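PDB 2BAS: YkuI protein from Bacillus subtilis, which binds the second messenger cyclic di-GMP and, through its EAL domain, probably belongs to the phosphodiesterases that cleave it. Local coordinates for residues A[51-56]-A[265-270]; A[227-232]-A[249-254]; A[234-239]-A[253-258]. All blocks are in the same frame, centred on the assembly; numbering follows the deposited sequence.

Interaction 1. Residues A[51-56]-A[265-270]; sequences QKVVGY and LERDVL
Val53 and Arg267 face each other with their CA atoms 5.2 Å apart, and Lys52 faces Asp268 in the same way. One backbone bond joins the two segments: Val53 N gives its hydrogen to Arg267 O at 3.2 Å, with a nearly straight N-H...O angle of 164°. The receiving segment is not a strand. It contains a type I turn from Glu266 to Val269, closed by the bond from Val269 N to Glu266 O.

The arginine side chain completes the pairing. Its chain is extended as far as CD and then bends at chi3 (61°), which brings the guanidinium back to Val53. There Arg267 NH2 donates to Val53 O at 2.6 Å, the oxygen tilted 25° from the guanidinium plane. NE adds a weak bond to the same oxygen. Both backbone polar atoms of Val53 are thus taken up by one residue.

Segment 51-56 runs into strand 53-64, which carries the signature glutamate of the TIM-barrel-like EAL fold. This strand lies antiparallel to strand 38-47 and parallel to strand 108-112. Segment 265-270 leads into the long helix 271-311.

Val53 also makes apolar contacts. Its CG2 rests on Arg267 CG at 3.8 Å, and its CG1 meets Val269 CG1 at 3.9 Å, the two side chains at about a right angle. Lys52 NZ lies over one face of the guanidinium, 4.2 Å from Arg267 NH2. The salt bridge of Arg267 NH1 with Asp106 probably eases this meeting of like charges. Asp268 turns its carboxylate to Lys271 in a salt bridge. At the other end, Tyr56 OH accepts a bond from Leu265 N at 2.9 Å, while the Tyr56 ring stacks with Phe264.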
ATOM      1  N   GLN A  51      12.897 -25.197   1.961  1.00 66.89           N
ATOM      2  CA  GLN A  51      13.964 -24.215   2.093  1.00 66.78           C
ATOM      3  C   GLN A  51      15.024 -24.545   1.054  1.00 65.54           C
ATOM      4  O   GLN A  51      16.170 -24.836   1.406  1.00 65.57           O
ATOM      5  CB  GLN A  51      14.565 -24.162   3.507  1.00 67.07           C
ATOM      6  CG  GLN A  51      13.769 -24.807   4.630  1.00 71.49           C
ATOM      7  CD  GLN A  51      12.342 -24.314   4.756  1.00 76.97           C
ATOM      8  OE1 GLN A  51      12.075 -23.112   4.758  1.00 81.98           O
ATOM      9  NE2 GLN A  51      11.414 -25.254   4.876  1.00 77.55           N
ATOM     10  N   LYS A  52      14.632 -24.504  -0.224  1.00 64.38           N
ATOM     11  CA  LYS A  52      15.508 -24.940  -1.321  1.00 64.18           C
ATOM     12  C   LYS A  52      15.672 -23.963  -2.484  1.00 62.84           C
ATOM     13  O   LYS A  52      14.930 -22.982  -2.603  1.00 62.00           O
ATOM     14  CB  LYS A  52      15.050 -26.294  -1.871  1.00 64.78           C
ATOM     15  CG  LYS A  52      13.798 -26.253  -2.746  1.00 67.71           C
ATOM     16  CD  LYS A  52      13.764 -27.483  -3.654  1.00 71.10           C
ATOM     17  CE  LYS A  52      12.369 -27.770  -4.191  1.00 71.23           C
ATOM     18  NZ  LYS A  52      12.341 -29.088  -4.888  1.00 65.96           N
ATOM     19  N   VAL A  53      16.650 -24.257  -3.344  1.00 60.69           N
ATOM     20  CA  VAL A  53      16.935 -23.418  -4.496  1.00 60.05           C
ATOM     21  C   VAL A  53      15.852 -23.619  -5.572  1.00 59.49           C
ATOM     22  O   VAL A  53      15.524 -24.744  -5.935  1.00 60.26           O
ATOM     23  CB  VAL A  53      18.399 -23.600  -5.036  1.00 60.91           C
ATOM     24  CG1 VAL A  53      19.340 -24.089  -3.921  1.00 60.79           C
ATOM     25  CG2 VAL A  53      18.464 -24.536  -6.229  1.00 60.86           C
ATOM     26  N   VAL A  54      15.282 -22.515  -6.043  1.00 59.10           N
ATOM     27  CA  VAL A  54      14.207 -22.541  -7.041  1.00 57.49           C
ATOM     28  C   VAL A  54      14.711 -22.036  -8.394  1.00 58.73           C
ATOM     29  O   VAL A  54      14.060 -22.233  -9.425  1.00 58.51           O
ATOM     30  CB  VAL A  54      12.996 -21.698  -6.583  1.00 56.98           C
ATOM     31  CG1 VAL A  54      12.290 -22.381  -5.435  1.00 56.34           C
ATOM     32  CG2 VAL A  54      13.427 -20.297  -6.179  1.00 51.63           C
ATOM     33  N   GLY A  55      15.875 -21.388  -8.366  1.00 58.14           N
ATOM     34  CA  GLY A  55      16.525 -20.877  -9.562  1.00 58.28           C
ATOM     35  C   GLY A  55      17.829 -20.169  -9.248  1.00 57.63           C
ATOM     36  O   GLY A  55      18.324 -20.224  -8.119  1.00 57.34           O
ATOM     37  N   TYR A  56      18.385 -19.511 -10.259  1.00 57.01           N
ATOM     38  CA  TYR A  56      19.636 -18.779 -10.124  1.00 57.45           C
ATOM     39  C   TYR A  56      19.567 -17.515 -10.961  1.00 58.48           C
ATOM     40  O   TYR A  56      19.149 -17.561 -12.118  1.00 59.27           O
ATOM     41  CB  TYR A  56      20.807 -19.611 -10.652  1.00 57.09           C
ATOM     42  CG  TYR A  56      21.107 -20.899  -9.919  1.00 56.85           C
ATOM     43  CD1 TYR A  56      20.466 -22.094 -10.268  1.00 51.76           C
ATOM     44  CD2 TYR A  56      22.059 -20.932  -8.900  1.00 58.42           C
ATOM     45  CE1 TYR A  56      20.753 -23.289  -9.604  1.00 54.04           C
ATOM     46  CE2 TYR A  56      22.356 -22.123  -8.229  1.00 59.81           C
ATOM     47  CZ  TYR A  56      21.701 -23.296  -8.589  1.00 56.43           C
ATOM     48  OH  TYR A  56      21.999 -24.470  -7.936  1.00 54.30           O
ATOM     49  N   LEU A 265      24.563 -25.509  -7.154  1.00 62.85           N
ATOM     50  CA  LEU A 265      24.695 -26.125  -5.848  1.00 62.18           C
ATOM     51  C   LEU A 265      23.730 -27.284  -5.737  1.00 61.59           C
ATOM     52  O   LEU A 265      22.874 -27.466  -6.603  1.00 62.70           O
ATOM     53  CB  LEU A 265      24.349 -25.093  -4.770  1.00 62.50           C
ATOM     54  CG  LEU A 265      25.070 -23.744  -4.796  1.00 60.98           C
ATOM     55  CD1 LEU A 265      24.414 -22.800  -3.833  1.00 60.83           C
ATOM     56  CD2 LEU A 265      26.557 -23.910  -4.467  1.00 66.36           C
ATOM     57  N   GLU A 266      23.869 -28.067  -4.672  1.00 60.07           N
ATOM     58  CA  GLU A 266      22.877 -29.081  -4.334  1.00 60.30           C
ATOM     59  C   GLU A 266      21.581 -28.329  -4.023  1.00 59.72           C
ATOM     60  O   GLU A 266      21.601 -27.272  -3.388  1.00 59.46           O
ATOM     61  CB  GLU A 266      23.330 -29.900  -3.120  1.00 60.50           C
ATOM     62  CG  GLU A 266      24.615 -30.714  -3.328  1.00 63.37           C
ATOM     63  CD  GLU A 266      25.842 -29.851  -3.650  1.00 69.29           C
ATOM     64  OE1 GLU A 266      25.859 -28.654  -3.218  1.00 72.46           O
ATOM     65  OE2 GLU A 266      26.783 -30.369  -4.339  1.00 63.50           O
ATOM     66  N   ARG A 267      20.454 -28.856  -4.483  1.00 58.46           N
ATOM     67  CA  ARG A 267      19.190 -28.148  -4.327  1.00 57.23           C
ATOM     68  C   ARG A 267      18.710 -28.007  -2.879  1.00 58.07           C
ATOM     69  O   ARG A 267      17.909 -27.120  -2.566  1.00 57.87           O
ATOM     70  CB  ARG A 267      18.132 -28.709  -5.272  1.00 55.98           C
ATOM     71  CG  ARG A 267      18.457 -28.336  -6.717  1.00 56.79           C
ATOM     72  CD  ARG A 267      17.267 -28.385  -7.636  1.00 52.08           C
ATOM     73  NE  ARG A 267      16.220 -27.455  -7.235  1.00 48.66           N
ATOM     74  CZ  ARG A 267      15.124 -27.234  -7.947  1.00 48.52           C
ATOM     75  NH1 ARG A 267      14.957 -27.862  -9.102  1.00 48.06           N
ATOM     76  NH2 ARG A 267      14.201 -26.387  -7.510  1.00 43.34           N
ATOM     77  N   ASP A 268      19.232 -28.870  -2.006  1.00 59.02           N
ATOM     78  CA  ASP A 268      18.963 -28.825  -0.573  1.00 59.40           C
ATOM     79  C   ASP A 268      20.147 -28.232   0.189  1.00 59.21           C
ATOM     80  O   ASP A 268      20.251 -28.398   1.407  1.00 59.84           O
ATOM     81  CB  ASP A 268      18.693 -30.241  -0.043  1.00 61.03           C
ATOM     82  CG  ASP A 268      17.475 -30.889  -0.679  1.00 62.59           C
ATOM     83  OD1 ASP A 268      16.477 -30.039  -1.104  1.00 60.12           O
ATOM     84  OD2 ASP A 268      17.516 -32.260  -0.736  1.00 59.30           O
ATOM     85  N   VAL A 269      21.029 -27.536  -0.526  1.00 58.74           N
ATOM     86  CA  VAL A 269      22.275 -27.013   0.047  1.00 58.56           C
ATOM     87  C   VAL A 269      22.101 -26.328   1.403  1.00 59.58           C
ATOM     88  O   VAL A 269      22.958 -26.455   2.282  1.00 59.78           O
ATOM     89  CB  VAL A 269      23.023 -26.064  -0.941  1.00 58.15           C
ATOM     90  CG1 VAL A 269      22.133 -24.883  -1.371  1.00 58.02           C
ATOM     91  CG2 VAL A 269      24.352 -25.569  -0.342  1.00 56.79           C
ATOM     92  N   LEU A 270      20.977 -25.636   1.579  1.00 60.36           N
ATOM     93  CA  LEU A 270      20.787 -24.794   2.747  1.00 60.12           C
ATOM     94  C   LEU A 270      19.567 -25.159   3.608  1.00 60.71           C
ATOM     95  O   LEU A 270      19.301 -24.493   4.611  1.00 60.87           O
ATOM     96  CB  LEU A 270      20.710 -23.336   2.283  1.00 59.88           C
ATOM     97  CG  LEU A 270      21.622 -22.328   2.986  1.00 60.43           C
ATOM     98  CD1 LEU A 270      23.102 -22.720   2.836  1.00 58.40           C
ATOM     99  CD2 LEU A 270      21.382 -20.932   2.431  1.00 59.28           C
TER

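Interaction 2. Residues A[227-232]-A[249-254]; sequences GAALLY and GRYFQG
A chi1 of 170° swings CG of Leu231 away from the backbone N and carries CD1 across to Tyr251, where Leu231 CD1 sits 3.7 Å from Tyr251 CB. Tyr232 points to the other face of the sheet, with Phe252. There its chi1 of -70° keeps the ring on the side of the backbone N and turns the ring edge to Gly249, with Tyr232 CE1 3.3 Å from Gly249 CA. The edge lies against a residue that has no side chain.

The backbones form a parallel pair, and the axes of 229-232 and 249-252 are turned by 40°. Leu231 pairs with Tyr251 and Tyr232 with Phe252. Tyr232 N donates to Tyr251 O at 3.1 Å, and Gln253 N donates to Tyr232 O, also at 3.1 Å. The start is irregular. Leu230 O accepts from two successive amides, Arg250 N at 3.0 Å and Tyr251 N at 3.3 Å, as in a beta bulge.

The two strands are the ends of a beta-alpha-beta unit. They help close the barrel, because strand 249-252 also pairs, antiparallel, with strand 38-47. Tyr232 and Phe252 pack under the connecting helix 238-246, and Tyr232 OH is bonded to Asn247 O.

At the N-terminal end of strand 229-232, Ala229 CB touches the extended chain of Arg250, 4.0 Å from Arg250 CD. The same arginine lays CG over one face of the Tyr251 ring. It forms a salt bridge from NE to Glu49 and packs on Leu396 of the second subunit.

Both polar atoms of the Gln253 amide are bonded, NE2 to Glu57 and Gln43 and OE1 to Lys197. Glu57 is the glutamate of the EAL signature, so the strand pairing probably helps set the position of a polar network around that residue.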
ATOM      1  N   GLY A 227      -1.388 -10.717  -6.956  1.00 57.39           N
ATOM      2  CA  GLY A 227      -0.707 -11.982  -7.211  1.00 57.27           C
ATOM      3  C   GLY A 227       0.744 -11.874  -7.624  1.00 58.53           C
ATOM      4  O   GLY A 227       1.233 -12.677  -8.416  1.00 60.84           O
ATOM      5  N   ALA A 228       1.442 -10.881  -7.096  1.00 58.17           N
ATOM      6  CA  ALA A 228       2.872 -10.771  -7.338  1.00 59.34           C
ATOM      7  C   ALA A 228       3.573 -11.302  -6.094  1.00 60.22           C
ATOM      8  O   ALA A 228       3.271 -10.859  -4.979  1.00 61.95           O
ATOM      9  CB  ALA A 228       3.276  -9.321  -7.612  1.00 54.51           C
ATOM     10  N   ALA A 229       4.472 -12.267  -6.278  1.00 58.53           N
ATOM     11  CA  ALA A 229       5.276 -12.772  -5.172  1.00 58.93           C
ATOM     12  C   ALA A 229       6.406 -11.778  -4.903  1.00 60.67           C
ATOM     13  O   ALA A 229       6.884 -11.101  -5.823  1.00 62.76           O
ATOM     14  CB  ALA A 229       5.848 -14.142  -5.504  1.00 56.97           C
ATOM     15  N   LEU A 230       6.834 -11.705  -3.651  1.00 60.14           N
ATOM     16  CA  LEU A 230       7.911 -10.820  -3.256  1.00 60.04           C
ATOM     17  C   LEU A 230       9.222 -11.582  -3.187  1.00 60.68           C
ATOM     18  O   LEU A 230       9.322 -12.623  -2.533  1.00 59.22           O
ATOM     19  CB  LEU A 230       7.630 -10.191  -1.885  1.00 58.96           C
ATOM     20  CG  LEU A 230       6.302  -9.462  -1.697  1.00 58.57           C
ATOM     21  CD1 LEU A 230       6.124  -9.098  -0.233  1.00 58.23           C
ATOM     22  CD2 LEU A 230       6.207  -8.217  -2.581  1.00 52.34           C
ATOM     23  N   LEU A 231      10.225 -11.042  -3.868  1.00 61.31           N
ATOM     24  CA  LEU A 231      11.589 -11.541  -3.786  1.00 61.54           C
ATOM     25  C   LEU A 231      12.475 -10.506  -3.077  1.00 60.73           C
ATOM     26  O   LEU A 231      12.693  -9.400  -3.588  1.00 59.99           O
ATOM     27  CB  LEU A 231      12.106 -11.842  -5.190  1.00 60.61           C
ATOM     28  CG  LEU A 231      13.577 -12.171  -5.448  1.00 63.00           C
ATOM     29  CD1 LEU A 231      14.158 -13.089  -4.412  1.00 62.02           C
ATOM     30  CD2 LEU A 231      13.717 -12.785  -6.836  1.00 63.87           C
ATOM     31  N   TYR A 232      12.956 -10.850  -1.888  1.00 60.09           N
ATOM     32  CA  TYR A 232      13.861  -9.960  -1.172  1.00 59.32           C
ATOM     33  C   TYR A 232      15.272 -10.322  -1.535  1.00 58.92           C
ATOM     34  O   TYR A 232      15.698 -11.444  -1.297  1.00 59.42           O
ATOM     35  CB  TYR A 232      13.662 -10.057   0.336  1.00 59.04           C
ATOM     36  CG  TYR A 232      12.361  -9.467   0.803  1.00 59.24           C
ATOM     37  CD1 TYR A 232      11.185 -10.193   0.732  1.00 60.51           C
ATOM     38  CD2 TYR A 232      12.299  -8.179   1.307  1.00 60.08           C
ATOM     39  CE1 TYR A 232       9.990  -9.652   1.160  1.00 61.01           C
ATOM     40  CE2 TYR A 232      11.103  -7.636   1.738  1.00 56.70           C
ATOM     41  CZ  TYR A 232       9.959  -8.379   1.657  1.00 56.25           C
ATOM     42  OH  TYR A 232       8.761  -7.855   2.064  1.00 61.95           O
ATOM     43  N   GLY A 249       7.775 -12.300   2.340  1.00 63.48           N
ATOM     44  CA  GLY A 249       8.815 -12.767   1.414  1.00 65.31           C
ATOM     45  C   GLY A 249       8.672 -14.218   0.995  1.00 66.51           C
ATOM     46  O   GLY A 249       8.708 -15.119   1.833  1.00 68.40           O
ATOM     47  N   ARG A 250       8.505 -14.453  -0.300  1.00 67.57           N
ATOM     48  CA  ARG A 250       8.380 -15.819  -0.798  1.00 69.70           C
ATOM     49  C   ARG A 250       9.710 -16.407  -1.281  1.00 70.04           C
ATOM     50  O   ARG A 250       9.916 -17.618  -1.216  1.00 70.27           O
ATOM     51  CB  ARG A 250       7.325 -15.916  -1.896  1.00 69.76           C
ATOM     52  CG  ARG A 250       7.002 -17.350  -2.245  1.00 73.26           C
ATOM     53  CD  ARG A 250       5.891 -17.459  -3.246  1.00 80.00           C
ATOM     54  NE  ARG A 250       5.470 -18.851  -3.372  1.00 88.23           N
ATOM     55  CZ  ARG A 250       4.394 -19.257  -4.035  1.00 90.22           C
ATOM     56  NH1 ARG A 250       3.609 -18.376  -4.648  1.00 94.19           N
ATOM     57  NH2 ARG A 250       4.103 -20.548  -4.079  1.00 90.02           N
ATOM     58  N   TYR A 251      10.596 -15.546  -1.778  1.00 70.46           N
ATOM     59  CA  TYR A 251      11.924 -15.964  -2.237  1.00 70.11           C
ATOM     60  C   TYR A 251      12.990 -15.046  -1.658  1.00 69.37           C
ATOM     61  O   TYR A 251      12.714 -13.879  -1.381  1.00 69.89           O
ATOM     62  CB  TYR A 251      12.001 -15.962  -3.760  1.00 70.35           C
ATOM     63  CG  TYR A 251      10.965 -16.833  -4.439  1.00 72.24           C
ATOM     64  CD1 TYR A 251       9.854 -16.271  -5.074  1.00 68.67           C
ATOM     65  CD2 TYR A 251      11.094 -18.222  -4.443  1.00 72.61           C
ATOM     66  CE1 TYR A 251       8.908 -17.078  -5.711  1.00 71.16           C
ATOM     67  CE2 TYR A 251      10.158 -19.033  -5.069  1.00 71.63           C
ATOM     68  CZ  TYR A 251       9.070 -18.461  -5.700  1.00 72.58           C
ATOM     69  OH  TYR A 251       8.153 -19.282  -6.316  1.00 73.37           O
ATOM     70  N   PHE A 252      14.201 -15.575  -1.482  1.00 68.16           N
ATOM     71  CA  PHE A 252      15.284 -14.846  -0.828  1.00 66.62           C
ATOM     72  C   PHE A 252      16.624 -15.012  -1.546  1.00 66.79           C
ATOM     73  O   PHE A 252      16.939 -16.092  -2.052  1.00 67.75           O
ATOM     74  CB  PHE A 252      15.447 -15.330   0.612  1.00 65.69           C
ATOM     75  CG  PHE A 252      14.159 -15.465   1.379  1.00 68.31           C
ATOM     76  CD1 PHE A 252      13.499 -16.692   1.446  1.00 70.03           C
ATOM     77  CD2 PHE A 252      13.623 -14.382   2.068  1.00 67.26           C
ATOM     78  CE1 PHE A 252      12.315 -16.827   2.170  1.00 70.35           C
ATOM     79  CE2 PHE A 252      12.431 -14.511   2.804  1.00 64.08           C
ATOM     80  CZ  PHE A 252      11.778 -15.726   2.851  1.00 62.13           C
ATOM     81  N   GLN A 253      17.432 -13.954  -1.538  1.00 65.51           N
ATOM     82  CA  GLN A 253      18.723 -13.939  -2.222  1.00 63.09           C
ATOM     83  C   GLN A 253      19.703 -12.987  -1.540  1.00 62.55           C
ATOM     84  O   GLN A 253      19.319 -11.882  -1.153  1.00 64.15           O
ATOM     85  CB  GLN A 253      18.504 -13.489  -3.665  1.00 63.47           C
ATOM     86  CG  GLN A 253      19.733 -13.486  -4.560  1.00 63.67           C
ATOM     87  CD  GLN A 253      19.435 -12.898  -5.921  1.00 63.76           C
ATOM     88  OE1 GLN A 253      18.285 -12.601  -6.239  1.00 66.61           O
ATOM     89  NE2 GLN A 253      20.469 -12.729  -6.737  1.00 65.38           N
ATOM     90  N   GLY A 254      20.960 -13.409  -1.408  1.00 60.96           N
ATOM     91  CA  GLY A 254      22.024 -12.569  -0.856  1.00 60.30           C
ATOM     92  C   GLY A 254      23.263 -13.289  -0.321  1.00 61.06           C
ATOM     93  O   GLY A 254      23.291 -14.527  -0.203  1.00 58.48           O
TER

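Interaction 3. Residues A[234-239]-A[253-258]; sequences DIEANF and QGYYLV
The Tyr256 ring has Ala237 O over one face, off centre and 3.5 Å from Tyr256 CG, with Asn238 N higher above the same face, also off centre. At the Tyr255 ring, Glu236 OE1 lies at the edge, in plane, 3.9 Å from Tyr255 CD2. Glu236 OE2 forms a salt bridge with Lys204.

With chi1 at -174°, the Tyr256 ring is directed along residues 236-238. Two backbone bonds hold the segments together. Ile235 N donates to a lone pair of Gln253 O at 3.1 Å, and Tyr256 N donates to Ile235 O at 3.0 Å. Between them Gly254 packs against the Ile235 carbonyl.

Tyr256 OH bonds Glu277, and the ring makes a cation-pi contact with Arg273, both on helix 271-311. A leucine in place of Tyr256 would probably leave these two without their partner and take the flat ring from under Ala237 O.

Both segments follow parallel strands, 229-233 and 249-252. They thus lie at the C-terminal ends of barrel strands, the end where TIM-barrel active sites lie. Ile235 and Tyr256 touch Leu241 of helix 238-246, and Leu257 packs on Phe252 of strand 249-252 and Phe46 of strand 38-47.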
ATOM      1  N   ASP A 234      19.613  -8.838  -1.862  1.00 63.08           N
ATOM      2  CA  ASP A 234      20.658  -8.184  -1.066  1.00 63.45           C
ATOM      3  C   ASP A 234      20.539  -8.449   0.440  1.00 63.07           C
ATOM      4  O   ASP A 234      20.757  -7.554   1.254  1.00 63.96           O
ATOM      5  CB  ASP A 234      20.736  -6.682  -1.365  1.00 64.97           C
ATOM      6  CG  ASP A 234      21.423  -6.375  -2.696  1.00 70.61           C
ATOM      7  OD1 ASP A 234      22.320  -7.141  -3.122  1.00 75.73           O
ATOM      8  OD2 ASP A 234      21.072  -5.348  -3.319  1.00 77.37           O
ATOM      9  N   ILE A 235      20.178  -9.680   0.793  1.00 62.44           N
ATOM     10  CA  ILE A 235      20.154 -10.128   2.179  1.00 62.08           C
ATOM     11  C   ILE A 235      21.583 -10.485   2.581  1.00 63.88           C
ATOM     12  O   ILE A 235      22.171 -11.440   2.068  1.00 62.92           O
ATOM     13  CB  ILE A 235      19.236 -11.352   2.371  1.00 60.88           C
ATOM     14  CG1 ILE A 235      17.782 -10.976   2.096  1.00 60.19           C
ATOM     15  CG2 ILE A 235      19.361 -11.896   3.781  1.00 61.45           C
ATOM     16  CD1 ILE A 235      16.887 -12.153   1.838  1.00 57.11           C
ATOM     17  N   GLU A 236      22.140  -9.703   3.497  1.00 65.70           N
ATOM     18  CA  GLU A 236      23.522  -9.887   3.910  1.00 67.34           C
ATOM     19  C   GLU A 236      23.732  -9.816   5.426  1.00 67.29           C
ATOM     20  O   GLU A 236      24.849  -9.574   5.890  1.00 67.64           O
ATOM     21  CB  GLU A 236      24.433  -8.901   3.170  1.00 67.88           C
ATOM     22  CG  GLU A 236      24.115  -7.424   3.376  1.00 69.09           C
ATOM     23  CD  GLU A 236      25.071  -6.523   2.611  1.00 70.31           C
ATOM     24  OE1 GLU A 236      25.112  -6.608   1.363  1.00 74.72           O
ATOM     25  OE2 GLU A 236      25.781  -5.725   3.259  1.00 73.29           O
ATOM     26  N   ALA A 237      22.659 -10.045   6.183  1.00 66.80           N
ATOM     27  CA  ALA A 237      22.706 -10.085   7.650  1.00 66.14           C
ATOM     28  C   ALA A 237      21.523 -10.885   8.180  1.00 66.54           C
ATOM     29  O   ALA A 237      20.726 -11.419   7.408  1.00 67.79           O
ATOM     30  CB  ALA A 237      22.720  -8.675   8.236  1.00 64.80           C
ATOM     31  N   ASN A 238      21.397 -10.968   9.495  1.00 66.99           N
ATOM     32  CA  ASN A 238      20.312 -11.737  10.075  1.00 67.02           C
ATOM     33  C   ASN A 238      18.983 -10.988  10.087  1.00 66.63           C
ATOM     34  O   ASN A 238      17.955 -11.531   9.672  1.00 66.29           O
ATOM     35  CB  ASN A 238      20.676 -12.204  11.477  1.00 68.05           C
ATOM     36  CG  ASN A 238      19.920 -13.443  11.876  1.00 70.91           C
ATOM     37  OD1 ASN A 238      19.652 -14.313  11.042  1.00 70.87           O
ATOM     38  ND2 ASN A 238      19.572 -13.541  13.159  1.00 74.98           N
ATOM     39  N   PHE A 239      19.011  -9.738  10.543  1.00 65.99           N
ATOM     40  CA  PHE A 239      17.802  -8.917  10.641  1.00 65.03           C
ATOM     41  C   PHE A 239      17.104  -8.683   9.291  1.00 65.05           C
ATOM     42  O   PHE A 239      15.902  -8.383   9.251  1.00 65.32           O
ATOM     43  CB  PHE A 239      18.091  -7.585  11.355  1.00 64.60           C
ATOM     44  CG  PHE A 239      18.944  -6.629  10.559  1.00 67.18           C
ATOM     45  CD1 PHE A 239      18.360  -5.735   9.651  1.00 68.02           C
ATOM     46  CD2 PHE A 239      20.328  -6.609  10.724  1.00 65.79           C
ATOM     47  CE1 PHE A 239      19.142  -4.847   8.917  1.00 65.65           C
ATOM     48  CE2 PHE A 239      21.117  -5.726   9.995  1.00 64.99           C
ATOM     49  CZ  PHE A 239      20.523  -4.847   9.089  1.00 66.36           C
ATOM     50  N   GLN A 253      17.432 -13.954  -1.538  1.00 65.51           N
ATOM     51  CA  GLN A 253      18.723 -13.939  -2.222  1.00 63.09           C
ATOM     52  C   GLN A 253      19.703 -12.987  -1.540  1.00 62.55           C
ATOM     53  O   GLN A 253      19.319 -11.882  -1.153  1.00 64.15           O
ATOM     54  CB  GLN A 253      18.504 -13.489  -3.665  1.00 63.47           C
ATOM     55  CG  GLN A 253      19.733 -13.486  -4.560  1.00 63.67           C
ATOM     56  CD  GLN A 253      19.435 -12.898  -5.921  1.00 63.76           C
ATOM     57  OE1 GLN A 253      18.285 -12.601  -6.239  1.00 66.61           O
ATOM     58  NE2 GLN A 253      20.469 -12.729  -6.737  1.00 65.38           N
ATOM     59  N   GLY A 254      20.960 -13.409  -1.408  1.00 60.96           N
ATOM     60  CA  GLY A 254      22.024 -12.569  -0.856  1.00 60.30           C
ATOM     61  C   GLY A 254      23.263 -13.289  -0.321  1.00 61.06           C
ATOM     62  O   GLY A 254      23.291 -14.527  -0.203  1.00 58.48           O
ATOM     63  N   TYR A 255      24.287 -12.498   0.012  1.00 61.98           N
ATOM     64  CA  TYR A 255      25.519 -13.012   0.625  1.00 63.71           C
ATOM     65  C   TYR A 255      25.232 -13.867   1.852  1.00 63.16           C
ATOM     66  O   TYR A 255      25.850 -14.917   2.032  1.00 63.91           O
ATOM     67  CB  TYR A 255      26.477 -11.876   1.015  1.00 65.32           C
ATOM     68  CG  TYR A 255      27.025 -11.101  -0.158  1.00 71.07           C
ATOM     69  CD1 TYR A 255      27.868 -11.711  -1.094  1.00 76.17           C
ATOM     70  CD2 TYR A 255      26.719  -9.751  -0.331  1.00 75.66           C
ATOM     71  CE1 TYR A 255      28.378 -10.997  -2.186  1.00 76.64           C
ATOM     72  CE2 TYR A 255      27.226  -9.025  -1.426  1.00 75.87           C
ATOM     73  CZ  TYR A 255      28.050  -9.655  -2.346  1.00 74.67           C
ATOM     74  OH  TYR A 255      28.554  -8.945  -3.421  1.00 74.83           O
ATOM     75  N   TYR A 256      24.294 -13.419   2.689  1.00 62.30           N
ATOM     76  CA  TYR A 256      23.959 -14.130   3.922  1.00 61.80           C
ATOM     77  C   TYR A 256      23.548 -15.565   3.636  1.00 60.98           C
ATOM     78  O   TYR A 256      23.929 -16.473   4.368  1.00 61.12           O
ATOM     79  CB  TYR A 256      22.869 -13.409   4.733  1.00 62.16           C
ATOM     80  CG  TYR A 256      22.619 -14.050   6.084  1.00 62.29           C
ATOM     81  CD1 TYR A 256      23.529 -13.885   7.131  1.00 61.68           C
ATOM     82  CD2 TYR A 256      21.492 -14.837   6.307  1.00 62.37           C
ATOM     83  CE1 TYR A 256      23.320 -14.482   8.362  1.00 62.66           C
ATOM     84  CE2 TYR A 256      21.269 -15.436   7.542  1.00 64.21           C
ATOM     85  CZ  TYR A 256      22.190 -15.255   8.564  1.00 64.62           C
ATOM     86  OH  TYR A 256      21.981 -15.844   9.791  1.00 63.74           O
ATOM     87  N   LEU A 257      22.789 -15.762   2.562  1.00 60.28           N
ATOM     88  CA  LEU A 257      22.362 -17.095   2.167  1.00 60.91           C
ATOM     89  C   LEU A 257      23.473 -17.829   1.422  1.00 61.40           C
ATOM     90  O   LEU A 257      24.039 -18.782   1.952  1.00 61.68           O
ATOM     91  CB  LEU A 257      21.082 -17.044   1.336  1.00 60.56           C
ATOM     92  CG  LEU A 257      19.869 -16.429   2.035  1.00 61.77           C
ATOM     93  CD1 LEU A 257      18.732 -16.308   1.068  1.00 62.40           C
ATOM     94  CD2 LEU A 257      19.448 -17.243   3.245  1.00 63.81           C
ATOM     95  N   VAL A 258      23.786 -17.376   0.209  1.00 61.81           N
ATOM     96  CA  VAL A 258      24.836 -17.976  -0.621  1.00 62.18           C
ATOM     97  C   VAL A 258      25.405 -16.948  -1.600  1.00 61.71           C
ATOM     98  O   VAL A 258      24.670 -16.348  -2.376  1.00 61.20           O
ATOM     99  CB  VAL A 258      24.327 -19.225  -1.408  1.00 62.58           C
ATOM    100  CG1 VAL A 258      25.334 -19.661  -2.444  1.00 64.01           C
ATOM    101  CG2 VAL A 258      24.064 -20.394  -0.477  1.00 63.95           C
TER

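Overall arrangement
All three contacts belong to the EAL barrel. Interaction 1 spans most of it in sequence, from strand 53-64 to the turn before helix 271-311, and the segments of interactions 2 and 3 fall between its two ends. Interactions 2 and 3 share Gln253 and Gly254, with centres about 13 Å apart. The strands of interaction 2 flank helix 238-246 in sequence, and interaction 3 includes its first residues. Interaction 1 lies about 15 Å from each, centre to centre. It meets them where Val54 packs on Tyr251 and where Leu265 and Leu270 pack on Val258. Interaction 1 returns to an early strand, while the others join late elements; strand 38-47, paired with 53-64 and 249-252, closes the sheet between them.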